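Local coordinates for protein antigen 43 (Escherichia coli, PDB 4KH3) that probably mediates aggregation of bacterial cells and biofilm formation by self-association of its autotransporter passenger domain on the cell surface, at residues S28-G33 and G58-N63; V34-G39 and G51-K56; M181-L186 and E198-R203; V267-A272 and D302-H307; L320-G325 and L339-G344. All blocks are in the same frame, centred on the assembly; numbering follows the deposited sequence.

Interaction 1: S28-G33 and G58-N63; sequences SGTANG and GGTGRN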
# COMPACT_ATOMS: atom_id res chain seq x y z
N SER A 28 -3.50 6.53 51.20
CA SER A 28 -2.33 7.36 51.37
C SER A 28 -1.15 6.46 51.72
O SER A 28 0.01 6.87 51.64
CB SER A 28 -2.57 8.40 52.47
OG SER A 28 -3.40 9.45 52.00
N GLY A 29 -1.46 5.24 52.12
CA GLY A 29 -0.44 4.23 52.34
C GLY A 29 -0.43 3.28 51.17
O GLY A 29 -0.42 3.71 50.01
N THR A 30 -0.44 1.98 51.45
CA THR A 30 -0.44 0.98 50.40
C THR A 30 -1.67 0.10 50.50
O THR A 30 -1.99 -0.44 51.56
CB THR A 30 0.82 0.11 50.45
OG1 THR A 30 1.96 0.91 50.14
CG2 THR A 30 0.73 -1.01 49.43
N ALA A 31 -2.37 -0.03 49.38
CA ALA A 31 -3.46 -0.97 49.24
C ALA A 31 -3.07 -2.03 48.21
O ALA A 31 -2.78 -1.70 47.05
CB ALA A 31 -4.74 -0.25 48.81
N ASN A 32 -3.07 -3.29 48.63
CA ASN A 32 -2.62 -4.39 47.79
C ASN A 32 -3.74 -5.38 47.48
O ASN A 32 -4.39 -5.90 48.38
CB ASN A 32 -1.44 -5.11 48.45
CG ASN A 32 -0.85 -6.21 47.57
OD1 ASN A 32 -0.31 -5.93 46.51
ND2 ASN A 32 -0.95 -7.45 48.02
N GLY A 33 -3.97 -5.62 46.19
CA GLY A 33 -4.85 -6.70 45.79
C GLY A 33 -6.32 -6.42 45.91
O GLY A 33 -7.15 -7.33 45.89
N GLY A 58 1.47 10.30 47.37
CA GLY A 58 2.31 9.50 48.25
C GLY A 58 1.79 8.10 48.49
O GLY A 58 2.46 7.27 49.10
N GLY A 59 0.58 7.81 48.01
CA GLY A 59 -0.01 6.50 48.18
C GLY A 59 0.33 5.56 47.05
O GLY A 59 0.75 5.99 45.97
N THR A 60 0.14 4.27 47.29
CA THR A 60 0.48 3.25 46.31
C THR A 60 -0.61 2.21 46.22
O THR A 60 -1.02 1.66 47.24
CB THR A 60 1.77 2.52 46.70
OG1 THR A 60 2.82 3.48 46.87
CG2 THR A 60 2.17 1.52 45.64
N GLY A 61 -1.07 1.94 45.00
CA GLY A 61 -2.00 0.85 44.74
C GLY A 61 -1.32 -0.27 43.97
O GLY A 61 -0.84 -0.06 42.86
N ARG A 62 -1.26 -1.46 44.57
CA ARG A 62 -0.60 -2.61 43.96
C ARG A 62 -1.59 -3.71 43.67
O ARG A 62 -2.44 -4.01 44.51
CB ARG A 62 0.44 -3.21 44.90
CG ARG A 62 1.57 -2.31 45.24
CD ARG A 62 2.61 -3.03 46.10
NE ARG A 62 3.58 -2.06 46.57
CZ ARG A 62 4.58 -1.63 45.82
NH1 ARG A 62 4.76 -2.11 44.59
NH2 ARG A 62 5.41 -0.71 46.31
N ASN A 63 -1.44 -4.33 42.50
CA ASN A 63 -2.24 -5.51 42.16
C ASN A 63 -3.73 -5.27 42.29
O ASN A 63 -4.47 -6.15 42.69
CB ASN A 63 -1.83 -6.72 43.00
CG ASN A 63 -0.34 -6.97 42.95
OD1 ASN A 63 0.22 -7.26 41.90
ND2 ASN A 63 0.32 -6.82 44.09
O HOH W 1 4.21 -0.23 48.75
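N32 and N63 lie side by side and point the same way, one coil apart. Their amide planes stand 83° apart. N63 ND2 gives a hydrogen to N32 OD1 at 2.7 Å. The donor sits in the carbonyl plane of N32, on a lone pair, and the acceptor lies close to the amide plane of N63. N32 carries its CG anti to the backbone N (chi1 -175°), which brings OD1 over to the second segment. The same oxygen also rests against R62 CB at 3.2 Å.

T30 and T60 form a second matched pair on this face. They too run alongside each other, with T30 OG1 3.8 Å from T60 CB. The extended chain of R62 passes beside them. T60 CG2 lies against one face of its guanidinium, and T30 CG2 comes to the edge, near the plane. Water 1 joins the two segments here: it accepts from R62 NH2 and donates to T30 OG1.

Beneath them the parallel strands 30-32 and 60-62 run with their axes 4.8 Å apart. T60 N bonds to G29 O, A31 N to T60 O, R62 N to A31 O and G33 N to R62 O.

N32 ND2 bonds to N15 OD1 of the preceding coil. The N32 amide is thus held at both oxygen and nitrogen, which fixes its rotation and links N15, N32 and N63 in a hydrogen-bonded row.

Interaction 2: V34-G39 and G51-K56; sequences VTVSTG and GGQWIK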
# COMPACT_ATOMS: atom_id res chain seq x y z
N VAL A 34 -6.67 -5.14 46.05
CA VAL A 34 -8.07 -4.76 46.13
C VAL A 34 -8.74 -5.00 44.78
O VAL A 34 -8.17 -4.68 43.73
CB VAL A 34 -8.21 -3.28 46.53
CG1 VAL A 34 -9.66 -2.86 46.54
CG2 VAL A 34 -7.59 -3.04 47.89
N THR A 35 -9.95 -5.57 44.80
CA THR A 35 -10.81 -5.63 43.62
C THR A 35 -11.76 -4.43 43.64
O THR A 35 -12.47 -4.21 44.63
CB THR A 35 -11.63 -6.94 43.57
OG1 THR A 35 -10.75 -8.06 43.49
CG2 THR A 35 -12.57 -6.97 42.35
N VAL A 36 -11.77 -3.66 42.56
CA VAL A 36 -12.54 -2.42 42.49
C VAL A 36 -13.68 -2.59 41.50
O VAL A 36 -13.46 -2.69 40.29
CB VAL A 36 -11.64 -1.23 42.08
CG1 VAL A 36 -12.45 0.03 41.97
CG2 VAL A 36 -10.50 -1.05 43.08
N SER A 37 -14.91 -2.62 42.00
CA SER A 37 -16.06 -2.90 41.16
C SER A 37 -17.11 -1.82 41.24
O SER A 37 -18.28 -2.09 41.05
CB SER A 37 -16.69 -4.22 41.55
OG SER A 37 -15.75 -5.26 41.43
N THR A 38 -16.68 -0.60 41.52
CA THR A 38 -17.59 0.52 41.64
C THR A 38 -16.82 1.79 41.33
O THR A 38 -15.60 1.82 41.45
CB THR A 38 -18.18 0.61 43.07
OG1 THR A 38 -19.12 1.69 43.13
CG2 THR A 38 -17.09 0.86 44.10
N GLY A 39 -17.55 2.83 40.90
CA GLY A 39 -16.97 4.13 40.63
C GLY A 39 -17.12 4.54 39.18
O GLY A 39 -16.86 5.69 38.83
N GLY A 51 -17.49 6.77 44.21
CA GLY A 51 -16.87 5.52 44.64
C GLY A 51 -15.59 5.22 43.87
O GLY A 51 -15.26 5.89 42.90
N GLY A 52 -14.88 4.19 44.31
CA GLY A 52 -13.64 3.80 43.66
C GLY A 52 -12.45 3.80 44.61
O GLY A 52 -12.58 4.15 45.79
N GLN A 53 -11.30 3.39 44.08
CA GLN A 53 -10.06 3.40 44.84
C GLN A 53 -9.30 4.65 44.43
O GLN A 53 -8.94 4.80 43.27
CB GLN A 53 -9.22 2.16 44.53
CG GLN A 53 -7.97 2.02 45.37
CD GLN A 53 -7.12 0.81 44.99
OE1 GLN A 53 -6.71 0.66 43.83
NE2 GLN A 53 -6.85 -0.07 45.96
N TRP A 54 -9.07 5.54 45.39
CA TRP A 54 -8.38 6.80 45.14
C TRP A 54 -6.98 6.66 45.70
O TRP A 54 -6.79 6.57 46.91
CB TRP A 54 -9.11 7.97 45.83
CG TRP A 54 -10.56 8.06 45.45
CD1 TRP A 54 -11.58 7.27 45.91
CD2 TRP A 54 -11.16 8.97 44.52
NE1 TRP A 54 -12.77 7.63 45.32
CE2 TRP A 54 -12.54 8.67 44.46
CE3 TRP A 54 -10.66 10.01 43.72
CZ2 TRP A 54 -13.42 9.38 43.64
CZ3 TRP A 54 -11.54 10.71 42.90
CH2 TRP A 54 -12.91 10.39 42.88
N ILE A 55 -5.99 6.61 44.81
CA ILE A 55 -4.62 6.53 45.26
C ILE A 55 -4.16 7.97 45.35
O ILE A 55 -4.02 8.64 44.33
CB ILE A 55 -3.70 5.77 44.28
CG1 ILE A 55 -4.35 4.44 43.87
CG2 ILE A 55 -2.35 5.53 44.92
CD1 ILE A 55 -4.60 3.47 45.02
N LYS A 56 -3.94 8.45 46.56
CA LYS A 56 -3.62 9.85 46.76
C LYS A 56 -2.13 10.10 46.74
O LYS A 56 -1.33 9.16 46.70
CB LYS A 56 -4.23 10.35 48.08
CG LYS A 56 -5.71 10.00 48.22
CD LYS A 56 -6.31 10.59 49.48
CE LYS A 56 -6.35 12.11 49.40
NZ LYS A 56 -7.05 12.59 48.16
O HOH W 2 -5.18 -2.61 45.52
O HOH W 3 -15.94 7.35 40.71
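Segment 34-39 runs at 145° to the touching part of segment 51-56, and the backbones come close where G39 CA stands 4.2 Å from G51 CA. No direct polar bond joins them. Water 3 donates to both G39 O and G51 O, at 2.7 Å each. Next to it, G52 CA makes a CH...O contact with T38 O. G39, G51 and G52 all have positive phi angles.

Q53 carries most of the side-chain contact. Its chain is extended, with CG anti to the backbone N (chi1 -175°), and it reaches far enough to set NE2 3.5 Å from V34 CB. The two side chains come from opposite directions. V36 meets Q53 nearer its backbone, at about a right angle, with V36 CG2 3.7 Å from Q53 CB. Water 2 accepts from V34 N and Q53 NE2.

The buried Q53 amide has further partners: NE2 bonds to Q25 OE1, and OE1 bonds to T64 OG1 and Q72 NE2. Q25, Q53 and Q72 come from neighbouring strands of one face, 24-27, 52-55 and 71-74. Valines and a row of hydrogen-bonded glutamines line the inside from coil to coil, as suits the core of a right-handed parallel beta-helix.

Interaction 3: M181-L186 and E198-R203; sequences MARDTL and EAHNTR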
# COMPACT_ATOMS: atom_id res chain seq x y z
N MET A 181 1.90 13.54 19.87
CA MET A 181 3.23 13.21 19.38
C MET A 181 3.68 11.80 19.78
O MET A 181 3.61 11.41 20.95
CB MET A 181 4.20 14.30 19.79
CG MET A 181 5.31 13.91 20.75
SD MET A 181 6.70 13.25 19.83
CE MET A 181 6.40 14.02 18.25
N ALA A 182 4.12 11.01 18.80
CA ALA A 182 4.68 9.70 19.11
C ALA A 182 6.15 9.62 18.77
O ALA A 182 6.54 9.82 17.62
CB ALA A 182 3.93 8.60 18.39
N ARG A 183 6.97 9.32 19.77
CA ARG A 183 8.40 9.19 19.56
C ARG A 183 8.88 7.75 19.77
O ARG A 183 8.50 7.10 20.76
CB ARG A 183 9.16 10.12 20.50
CG ARG A 183 10.49 10.57 19.95
CD ARG A 183 11.29 11.33 20.99
NE ARG A 183 10.41 12.11 21.85
CZ ARG A 183 9.99 13.33 21.56
NH1 ARG A 183 10.36 13.92 20.43
NH2 ARG A 183 9.18 13.96 22.41
N ASP A 184 9.71 7.27 18.84
CA ASP A 184 10.29 5.92 18.89
C ASP A 184 9.21 4.86 18.91
O ASP A 184 8.84 4.34 19.96
CB ASP A 184 11.22 5.75 20.11
CG ASP A 184 12.22 6.90 20.27
OD1 ASP A 184 12.80 7.36 19.26
OD2 ASP A 184 12.42 7.36 21.41
N THR A 185 8.69 4.54 17.73
CA THR A 185 7.61 3.60 17.63
C THR A 185 8.05 2.43 16.76
O THR A 185 8.56 2.64 15.66
CB THR A 185 6.38 4.27 17.02
OG1 THR A 185 6.00 5.38 17.84
CG2 THR A 185 5.22 3.33 16.94
N LEU A 186 7.86 1.22 17.27
CA LEU A 186 8.18 0.01 16.51
C LEU A 186 6.90 -0.66 16.04
O LEU A 186 6.04 -1.00 16.84
CB LEU A 186 8.99 -0.95 17.38
CG LEU A 186 9.24 -2.36 16.84
CD1 LEU A 186 9.98 -2.31 15.50
CD2 LEU A 186 10.01 -3.19 17.86
N GLU A 198 2.16 14.37 15.12
CA GLU A 198 3.56 14.11 14.78
C GLU A 198 4.03 12.70 15.15
O GLU A 198 3.75 12.19 16.25
CB GLU A 198 4.48 15.12 15.48
CG GLU A 198 4.18 16.58 15.19
CD GLU A 198 5.23 17.22 14.30
OE1 GLU A 198 6.21 16.53 13.94
OE2 GLU A 198 5.07 18.42 13.97
N ALA A 199 4.77 12.07 14.24
CA ALA A 199 5.45 10.82 14.53
C ALA A 199 6.95 10.97 14.26
O ALA A 199 7.36 11.26 13.13
CB ALA A 199 4.87 9.66 13.71
N HIS A 200 7.75 10.79 15.30
CA HIS A 200 9.20 10.88 15.19
C HIS A 200 9.83 9.52 15.43
O HIS A 200 9.50 8.84 16.41
CB HIS A 200 9.76 11.89 16.20
CG HIS A 200 9.34 13.30 15.94
ND1 HIS A 200 9.06 13.77 14.68
CD2 HIS A 200 9.15 14.34 16.78
CE1 HIS A 200 8.71 15.05 14.75
NE2 HIS A 200 8.75 15.42 16.02
N ASN A 201 10.72 9.13 14.53
CA ASN A 201 11.47 7.87 14.67
C ASN A 201 10.57 6.63 14.75
O ASN A 201 10.33 6.09 15.81
CB ASN A 201 12.42 7.90 15.86
CG ASN A 201 13.23 9.19 15.92
OD1 ASN A 201 13.79 9.62 14.92
ND2 ASN A 201 13.28 9.81 17.09
N THR A 202 10.09 6.20 13.60
CA THR A 202 9.19 5.08 13.52
C THR A 202 9.85 4.01 12.68
O THR A 202 10.34 4.28 11.57
CB THR A 202 7.85 5.50 12.90
OG1 THR A 202 7.31 6.61 13.63
CG2 THR A 202 6.86 4.36 12.93
N ARG A 203 9.88 2.80 13.21
CA ARG A 203 10.48 1.69 12.52
C ARG A 203 9.37 0.76 12.05
O ARG A 203 8.67 0.16 12.86
CB ARG A 203 11.45 0.98 13.46
CG ARG A 203 12.27 -0.10 12.80
CD ARG A 203 13.04 -0.88 13.83
NE ARG A 203 14.48 -0.60 13.90
CZ ARG A 203 15.10 -0.10 14.96
NH1 ARG A 203 14.40 0.23 16.05
NH2 ARG A 203 16.42 0.07 14.96
O HOH W 4 6.52 7.29 16.19
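A182 O is held by two donors: H200 N at 2.8 Å and water 4 at 2.9 Å. The bond from H200 is one of the regular links between successive coils of a parallel beta-helix. Strands 181-183 and 198-200 run parallel here, 8° apart. Water 4 also lies 2.6 Å from T185 OG1 and 2.8 Å from T202 OG1. It therefore joins both coils on the inner side of the corner.

The chain bends at D184 in one coil and at N201 in the other. Backbone bonds continue through the bend: D184 N to H200 O, T185 N to N201 O, then R203 N to T185 O. The corner side chains run alongside each other, pointing the same way, with carboxylate and amide planes only 11° apart. N201 ND2 reaches D184 OD1 in a weak bond of 3.3 Å.

A182, A199, T185 and T202 face the interior, where Q193 touches all four. T185 and T202 repeat the same torsion, OG1 beside the backbone N, which turns both hydroxyls to the shared water. On the outer face H200 ND1 bonds to T218 OG1 of the next coil. H200 is modelled in two conformers, and the closeness of M181 to its ring is doubtful.

Past the corner, L186 and R203 cross on the outside, with L186 CD1 3.8 Å from R203 CD.

Interaction 4: V267-A272 and D302-H307; sequences VTSTAA and DVLSGH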
# COMPACT_ATOMS: atom_id res chain seq x y z
N VAL A 267 6.10 4.26 -4.52
CA VAL A 267 4.85 4.30 -5.25
C VAL A 267 4.31 5.72 -5.20
O VAL A 267 4.03 6.25 -4.12
CB VAL A 267 3.84 3.33 -4.64
CG1 VAL A 267 2.49 3.48 -5.30
CG2 VAL A 267 4.35 1.91 -4.80
N THR A 268 4.21 6.36 -6.35
CA THR A 268 3.77 7.75 -6.38
C THR A 268 3.35 8.18 -7.79
O THR A 268 3.23 7.36 -8.70
CB THR A 268 4.85 8.68 -5.80
OG1 THR A 268 4.30 9.97 -5.53
CG2 THR A 268 6.04 8.80 -6.75
N SER A 269 3.11 9.47 -7.96
CA SER A 269 2.74 9.99 -9.27
C SER A 269 3.24 11.41 -9.38
O SER A 269 3.85 11.96 -8.45
CB SER A 269 1.22 9.96 -9.44
OG SER A 269 0.63 10.95 -8.62
N THR A 270 2.97 12.03 -10.52
CA THR A 270 3.50 13.36 -10.80
C THR A 270 2.71 14.41 -10.05
O THR A 270 3.07 15.58 -10.03
CB THR A 270 3.53 13.64 -12.31
OG1 THR A 270 2.30 13.21 -12.90
CG2 THR A 270 4.65 12.86 -12.97
N ALA A 271 1.62 13.99 -9.40
CA ALA A 271 0.82 14.89 -8.58
C ALA A 271 1.30 14.93 -7.12
O ALA A 271 0.71 15.61 -6.28
CB ALA A 271 -0.67 14.51 -8.64
N ALA A 272 2.37 14.20 -6.82
CA ALA A 272 2.93 14.20 -5.46
C ALA A 272 4.27 14.94 -5.43
O ALA A 272 4.84 15.26 -6.47
CB ALA A 272 3.11 12.77 -4.95
N ASP A 302 3.13 6.87 -11.70
CA ASP A 302 2.12 7.22 -12.67
C ASP A 302 2.44 8.61 -13.21
O ASP A 302 2.51 9.57 -12.44
CB ASP A 302 0.72 7.23 -12.05
CG ASP A 302 0.28 5.86 -11.56
OD1 ASP A 302 0.86 4.85 -11.98
OD2 ASP A 302 -0.66 5.79 -10.75
N VAL A 303 2.66 8.70 -14.51
CA VAL A 303 2.86 10.00 -15.14
C VAL A 303 1.53 10.47 -15.71
O VAL A 303 1.03 9.93 -16.70
CB VAL A 303 3.99 9.97 -16.19
CG1 VAL A 303 4.17 11.33 -16.83
CG2 VAL A 303 5.29 9.53 -15.53
N LEU A 304 0.95 11.46 -15.06
CA LEU A 304 -0.37 11.94 -15.42
C LEU A 304 -0.34 12.86 -16.63
O LEU A 304 0.71 13.35 -17.05
CB LEU A 304 -1.01 12.65 -14.23
CG LEU A 304 -1.00 11.86 -12.92
CD1 LEU A 304 -1.73 12.63 -11.84
CD2 LEU A 304 -1.61 10.48 -13.11
N SER A 305 -1.52 13.09 -17.19
CA SER A 305 -1.68 13.94 -18.35
C SER A 305 -1.08 15.32 -18.11
O SER A 305 -1.42 16.00 -17.14
CB SER A 305 -3.16 14.06 -18.71
OG SER A 305 -3.32 14.90 -19.83
N GLY A 306 -0.18 15.73 -19.00
CA GLY A 306 0.41 17.05 -18.92
C GLY A 306 1.72 17.07 -18.16
O GLY A 306 2.34 18.12 -18.00
N HIS A 307 2.15 15.90 -17.69
CA HIS A 307 3.34 15.84 -16.85
C HIS A 307 4.44 14.99 -17.44
O HIS A 307 4.25 14.30 -18.44
CB HIS A 307 2.95 15.43 -15.44
CG HIS A 307 2.14 16.48 -14.74
ND1 HIS A 307 0.97 16.21 -14.08
CD2 HIS A 307 2.32 17.82 -14.67
CE1 HIS A 307 0.47 17.34 -13.61
NE2 HIS A 307 1.27 18.33 -13.95
O HOH W 5 1.30 5.18 -8.42
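T270 puts a side-chain oxygen where a backbone acceptor would be expected: L304 N donates to T270 OG1 at 3.1 Å, in a nearly straight bond of 167°. The torsion explains it. OG1 lies between the backbone N and the carbonyl carbon (chi1 44°), which points the hydroxyl at the second segment. The same oxygen is 3.4 Å from H307 CB. The H307 side chain crosses that of T270 obliquely, and T270 CG2 packs against H307 CB.

Before this point the strands pair in the usual parallel way. D302 N bonds to T268 O at 3.0 Å. T270 N bonds to D302 O at 3.2 Å, bent to 135° as the first strand ends. Between these bonds S269 and D302 sit abreast, with S269 CB 3.8 Å from D302 CB. The D302 carboxylate turns to other partners: OD1 makes a salt bridge with R300 NE, and OD2 accepts weakly from water 5, which also donates to T268 O.

Both segments then turn. S269 to A272 is a type I beta turn, and S269 OG accepts from A271 N to make an ST turn. L304 to H307 is a type II turn. The two turns meet through A271 CB and L304 CD1, 3.9 Å apart.

Strand 265-269 pairs on its other side with strand 246-249, and strand 300-303 with strand 319-322. The chain between the two segments includes strand 281-286, which pairs antiparallel with both 273-278 and 289-291, yet the coil closes back into parallel pairing here.

Interaction 5: L320-G325 and L339-G344; sequences LDIRNG and LLADSG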
# COMPACT_ATOMS: atom_id res chain seq x y z
N LEU A 320 6.05 1.48 -14.59
CA LEU A 320 5.91 2.84 -15.08
C LEU A 320 4.65 2.95 -15.91
O LEU A 320 4.48 2.24 -16.89
CB LEU A 320 7.13 3.26 -15.89
CG LEU A 320 7.05 4.66 -16.50
CD1 LEU A 320 6.85 5.71 -15.42
CD2 LEU A 320 8.31 4.95 -17.31
N ASP A 321 3.75 3.83 -15.49
CA ASP A 321 2.46 4.00 -16.14
C ASP A 321 2.34 5.41 -16.72
O ASP A 321 2.16 6.38 -15.98
CB ASP A 321 1.33 3.71 -15.14
CG ASP A 321 -0.06 3.99 -15.71
OD1 ASP A 321 -0.19 4.19 -16.94
OD2 ASP A 321 -1.03 3.99 -14.93
N ILE A 322 2.43 5.52 -18.04
CA ILE A 322 2.30 6.82 -18.69
C ILE A 322 0.91 7.01 -19.26
O ILE A 322 0.53 6.33 -20.21
CB ILE A 322 3.33 7.06 -19.80
CG1 ILE A 322 4.74 6.78 -19.28
CG2 ILE A 322 3.23 8.49 -20.30
CD1 ILE A 322 5.29 5.46 -19.74
N ARG A 323 0.16 7.91 -18.65
CA ARG A 323 -1.20 8.18 -19.08
C ARG A 323 -1.22 8.90 -20.41
O ARG A 323 -0.18 9.38 -20.89
CB ARG A 323 -1.93 9.05 -18.05
CG ARG A 323 -2.03 8.42 -16.68
CD ARG A 323 -2.90 7.19 -16.71
NE ARG A 323 -2.65 6.33 -15.56
CZ ARG A 323 -3.10 6.58 -14.33
NH1 ARG A 323 -3.83 7.66 -14.07
NH2 ARG A 323 -2.81 5.74 -13.34
N ASN A 324 -2.40 8.95 -21.00
CA ASN A 324 -2.63 9.76 -22.18
C ASN A 324 -2.23 11.18 -21.86
O ASN A 324 -2.68 11.75 -20.86
CB ASN A 324 -4.10 9.71 -22.55
CG ASN A 324 -4.33 9.78 -24.04
OD1 ASN A 324 -3.60 10.47 -24.76
ND2 ASN A 324 -5.34 9.06 -24.52
N GLY A 325 -1.36 11.76 -22.68
CA GLY A 325 -0.98 13.15 -22.49
C GLY A 325 0.17 13.33 -21.52
O GLY A 325 0.56 14.46 -21.18
N LEU A 339 5.69 -1.87 -18.27
CA LEU A 339 5.33 -0.61 -18.90
C LEU A 339 3.84 -0.57 -19.25
O LEU A 339 3.31 -1.49 -19.86
CB LEU A 339 6.18 -0.40 -20.15
CG LEU A 339 5.90 0.87 -20.97
CD1 LEU A 339 6.44 2.11 -20.29
CD2 LEU A 339 6.49 0.74 -22.37
N LEU A 340 3.17 0.50 -18.83
CA LEU A 340 1.79 0.75 -19.20
C LEU A 340 1.74 2.09 -19.92
O LEU A 340 2.04 3.13 -19.34
CB LEU A 340 0.89 0.83 -17.96
CG LEU A 340 0.98 -0.31 -16.94
CD1 LEU A 340 0.06 -0.04 -15.76
CD2 LEU A 340 0.61 -1.62 -17.60
N ALA A 341 1.36 2.08 -21.19
CA ALA A 341 1.34 3.30 -21.96
C ALA A 341 0.23 3.25 -22.98
O ALA A 341 -0.27 2.17 -23.28
CB ALA A 341 2.69 3.50 -22.65
N ASP A 342 -0.18 4.40 -23.51
CA ASP A 342 -1.01 4.39 -24.71
C ASP A 342 -0.42 5.25 -25.81
O ASP A 342 0.56 5.96 -25.59
CB ASP A 342 -2.47 4.76 -24.42
CG ASP A 342 -2.60 6.13 -23.81
OD1 ASP A 342 -2.48 6.21 -22.57
OD2 ASP A 342 -2.85 7.10 -24.56
N SER A 343 -1.00 5.16 -27.00
CA SER A 343 -0.47 5.81 -28.19
C SER A 343 -0.56 7.33 -28.12
O SER A 343 0.10 8.03 -28.90
CB SER A 343 -1.17 5.29 -29.46
OG SER A 343 -2.58 5.46 -29.38
N GLY A 344 -1.36 7.84 -27.19
CA GLY A 344 -1.46 9.26 -26.94
C GLY A 344 -0.42 9.78 -25.95
O GLY A 344 -0.46 10.93 -25.54
O HOH W 6 -2.34 4.59 -20.34
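Strands 320-322 and 339-342 run parallel, 6° apart, with axes 4.7 Å from each other. L340 takes part in both central bonds: its N donates to L320 O at 2.9 Å, and its O accepts from I322 N at 2.7 Å. The regular pairing then gives way. The backbones join once more at the ends, where G325 N donates to G344 O at 3.1 Å from well above the carbonyl plane.

On the inner face I322 and L339 cross at a slant, with I322 CD1 3.6 Å from L339 CD1. L320 lies on the same side, among L301, V303 and V331. D321 and L340 share the other face. With CG anti to the backbone N (chi1 175°), the D321 carboxylate comes up against L340, and OD1 is 3.7 Å from L340 CB. R323 grips D321 side-on: NE and NH2 both bond to OD2, from the same face above the carboxylate plane. This salt bridge probably offsets the charge of the buried aspartate and holds its carboxylate in place beside L340.

D342 organises the turn. Its OD2 accepts from G344 N at 3.1 Å, forming an Asx turn. OD1 accepts from water 6 at 2.8 Å, and that water also donates weakly to I322 O.

Aliphatic residues stacked inside and parallel pairing from coil to coil are characteristic of a parallel beta-helix, the fold expected for this probable autotransporter stalk.

From the N terminus, interaction 1 joins residues 28-33 to 58-63 and closes the first loop. Interaction 2 is nested inside that loop, and the two touch, A31 CB packing against Q53 NE2. Interactions 3, 4 and 5 follow in series, and none cross. Interaction 3 closes its short loop at a corner, about 25 Å from interactions 1 and 2 (nearest atoms). Interaction 4 closes a longer loop. Interaction 5 touches it, because strands 300-303 and 319-322 are neighbours: V303 N probably bonds to D321 O. Interactions 1 and 2 lie on the opposite side of the chain's centre from interactions 4 and 5. Interactions 1, 3, 4 and 5 link coils; interaction 2 crosses the interior.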